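Local coordinates for protein 4-alpha-glucanotransferase (Streptococcus agalactiae, PDB 6M6T) that is an amylomaltase, also called disproportionating enzyme, of the TIM-barrel clan, with glycan bound in two pockets, at residues G81-K85 / D86-N90. Numbering follows the deposited sequence.
Sequences GFISK and DDYQN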
ATOM      1  N   GLY A  81       5.350 -17.529 -23.790  1.00 65.36           N
ATOM      2  CA  GLY A  81       5.096 -17.565 -25.213  1.00 61.48           C
ATOM      3  C   GLY A  81       4.324 -16.385 -25.738  1.00 70.01           C
ATOM      4  O   GLY A  81       3.801 -16.454 -26.856  1.00 74.03           O
ATOM      5  N   PHE A  82       4.243 -15.302 -24.964  1.00 74.17           N
ATOM      6  CA  PHE A  82       3.417 -14.129 -25.238  1.00 66.20           C
ATOM      7  C   PHE A  82       4.217 -12.984 -25.835  1.00 63.89           C
ATOM      8  O   PHE A  82       3.821 -12.413 -26.850  1.00 65.32           O
ATOM      9  CB  PHE A  82       2.742 -13.666 -23.946  1.00 66.48           C
ATOM     10  CG  PHE A  82       1.690 -14.608 -23.443  1.00 68.90           C
ATOM     11  CD1 PHE A  82       1.127 -15.554 -24.294  1.00 60.71           C
ATOM     12  CD2 PHE A  82       1.254 -14.542 -22.119  1.00 65.28           C
ATOM     13  CE1 PHE A  82       0.150 -16.416 -23.840  1.00 63.67           C
ATOM     14  CE2 PHE A  82       0.273 -15.400 -21.651  1.00 64.05           C
ATOM     15  CZ  PHE A  82      -0.280 -16.341 -22.513  1.00 70.94           C
ATOM     16  N   ILE A  83       5.334 -12.627 -25.209  1.00 66.97           N
ATOM     17  CA  ILE A  83       6.329 -11.773 -25.845  1.00 65.36           C
ATOM     18  C   ILE A  83       7.622 -12.569 -25.992  1.00 61.27           C
ATOM     19  O   ILE A  83       7.715 -13.719 -25.542  1.00 56.01           O
ATOM     20  CB  ILE A  83       6.563 -10.472 -25.045  1.00 65.29           C
ATOM     21  CG1 ILE A  83       6.479 -10.717 -23.535  1.00 54.59           C
ATOM     22  CG2 ILE A  83       5.565  -9.412 -25.446  1.00 61.03           C
ATOM     23  CD1 ILE A  83       7.016  -9.565 -22.698  1.00 54.77           C
ATOM     24  N   SER A  84       8.608 -11.967 -26.646  1.00 69.15           N
ATOM     25  CA  SER A  84      10.009 -12.357 -26.602  1.00 66.98           C
ATOM     26  C   SER A  84      10.784 -11.229 -25.922  1.00 71.62           C
ATOM     27  O   SER A  84      10.212 -10.205 -25.543  1.00 74.81           O
ATOM     28  CB  SER A  84      10.548 -12.646 -28.008  1.00 70.99           C
ATOM     29  OG  SER A  84      11.275 -11.541 -28.519  1.00 79.65           O
ATOM     30  N   LYS A  85      12.098 -11.414 -25.750  1.00 76.95           N
ATOM     31  CA  LYS A  85      12.895 -10.406 -25.053  1.00 79.46           C
ATOM     32  C   LYS A  85      13.634  -9.451 -25.981  1.00 80.25           C
ATOM     33  O   LYS A  85      14.232  -8.489 -25.486  1.00 84.65           O
ATOM     34  CB  LYS A  85      13.867 -11.069 -24.031  1.00 82.78           C
ATOM     35  CG  LYS A  85      14.982 -11.951 -24.508  1.00 88.41           C
ATOM     36  CD  LYS A  85      15.717 -12.517 -23.270  1.00 79.69           C
ATOM     37  CE  LYS A  85      14.729 -13.056 -22.249  1.00 72.99           C
ATOM     38  NZ  LYS A  85      15.423 -13.767 -21.149  1.00 72.60           N
ATOM     39  N   ASP A  86      13.617  -9.694 -27.299  1.00 83.03           N
ATOM     40  CA  ASP A  86      14.016  -8.596 -28.196  1.00 82.16           C
ATOM     41  C   ASP A  86      12.927  -7.468 -28.263  1.00 88.15           C
ATOM     42  O   ASP A  86      12.976  -6.526 -29.079  1.00 84.92           O
ATOM     43  CB  ASP A  86      14.339  -9.143 -29.593  1.00 90.58           C
ATOM     44  CG  ASP A  86      15.859  -9.299 -29.844  1.00 98.60           C
ATOM     45  OD1 ASP A  86      16.666  -8.601 -29.187  1.00 98.75           O
ATOM     46  OD2 ASP A  86      16.259 -10.108 -30.715  1.00 92.89           O
ATOM     47  N   ASP A  87      11.947  -7.604 -27.362  1.00 92.53           N
ATOM     48  CA  ASP A  87      10.887  -6.631 -27.152  1.00 83.02           C
ATOM     49  C   ASP A  87      11.156  -5.701 -25.973  1.00 81.66           C
ATOM     50  O   ASP A  87      10.620  -4.586 -25.945  1.00 81.97           O
ATOM     51  CB  ASP A  87       9.559  -7.362 -26.925  1.00 74.72           C
ATOM     52  CG  ASP A  87       9.105  -8.154 -28.153  1.00 83.25           C
ATOM     53  OD1 ASP A  87       9.671  -7.936 -29.253  1.00 85.80           O
ATOM     54  OD2 ASP A  87       8.192  -9.000 -28.018  1.00 79.80           O
ATOM     55  N   TYR A  88      11.958  -6.124 -24.999  1.00 79.11           N
ATOM     56  CA  TYR A  88      12.293  -5.239 -23.891  1.00 80.30           C
ATOM     57  C   TYR A  88      13.757  -5.274 -23.483  1.00 82.54           C
ATOM     58  O   TYR A  88      14.131  -4.512 -22.585  1.00 80.29           O
ATOM     59  CB  TYR A  88      11.433  -5.551 -22.662  1.00 79.45           C
ATOM     60  CG  TYR A  88      11.483  -6.990 -22.207  1.00 79.45           C
ATOM     61  CD1 TYR A  88      10.859  -7.993 -22.942  1.00 77.06           C
ATOM     62  CD2 TYR A  88      12.137  -7.345 -21.032  1.00 70.39           C
ATOM     63  CE1 TYR A  88      10.895  -9.298 -22.525  1.00 72.05           C
ATOM     64  CE2 TYR A  88      12.174  -8.645 -20.609  1.00 66.51           C
ATOM     65  CZ  TYR A  88      11.556  -9.617 -21.359  1.00 70.66           C
ATOM     66  OH  TYR A  88      11.600 -10.920 -20.929  1.00 79.33           O
ATOM     67  N   GLN A  89      14.595  -6.108 -24.101  1.00 82.74           N
ATOM     68  CA  GLN A  89      16.032  -6.002 -23.896  1.00 83.09           C
ATOM     69  C   GLN A  89      16.501  -4.628 -24.334  1.00 84.61           C
ATOM     70  O   GLN A  89      16.270  -4.223 -25.477  1.00 88.21           O
ATOM     71  CB  GLN A  89      16.784  -7.062 -24.690  1.00 86.13           C
ATOM     72  CG  GLN A  89      18.095  -7.504 -24.071  1.00 89.98           C
ATOM     73  CD  GLN A  89      17.912  -8.698 -23.165  1.00100.84           C
ATOM     74  OE1 GLN A  89      17.324  -9.702 -23.579  1.00 99.80           O
ATOM     75  NE2 GLN A  89      18.443  -8.620 -21.937  1.00101.82           N
ATOM     76  N   ASN A  90      17.146  -3.914 -23.410  1.00 84.41           N
ATOM     77  CA  ASN A  90      17.694  -2.582 -23.677  1.00 90.44           C
ATOM     78  C   ASN A  90      16.597  -1.611 -24.139  1.00 81.37           C
ATOM     79  O   ASN A  90      16.645  -1.044 -25.232  1.00 86.19           O
ATOM     80  CB  ASN A  90      18.848  -2.656 -24.694  1.00 94.38           C
ATOM     81  CG  ASN A  90      20.214  -2.844 -24.029  1.00 89.57           C
ATOM     82  OD1 ASN A  90      20.328  -3.469 -22.966  1.00 90.95           O
ATOM     83  ND2 ASN A  90      21.258  -2.313 -24.665  1.00 85.53           N
TER
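Gln89 N is hydrogen-bonded back to Lys85 O (2.8 Å, N-H...O 153°), closing an alpha-turn in the loop between helices 74-78 and 105-122. Tyr88 N adds a weak second hydrogen bond to the same oxygen. At the start of the turn, Asp86 N makes a weak hydrogen bond to Ser84 OG (3.2 Å), the spacing of an ST turn. A straighter hydrogen bond runs from Ser84 N to Asp87 OD2 (3.3 Å, 162°), meeting the oxygen from above the carboxylate plane. Asp87 CG stands beside its backbone N (chi1 -64°), which turns the carboxylate back to Ser84; CB and CG2 of Ile83 border OD2. Asp87 OD1 also forms a long, weak ion pair with Lys115.

Tyr88 lies across Ile83 at about a right angle, its CE1 3.9 Å from Ile83 CD1, while Ser84 O sits at the ring edge, near its plane. The phenol OH is hydrogen-bonded to Asp75 OD1 and Thr78 OG1, and the rings of Tyr88 and Phe74 meet edge-to-face; Ile83 touches Leu77 and, on helix 105-122, Val112 and Ala116. The loop thus packs against both helices. On its exposed side Lys85 and Gln89 run alongside each other, with Gln89 OE1 3.3 Å from Lys85 CD.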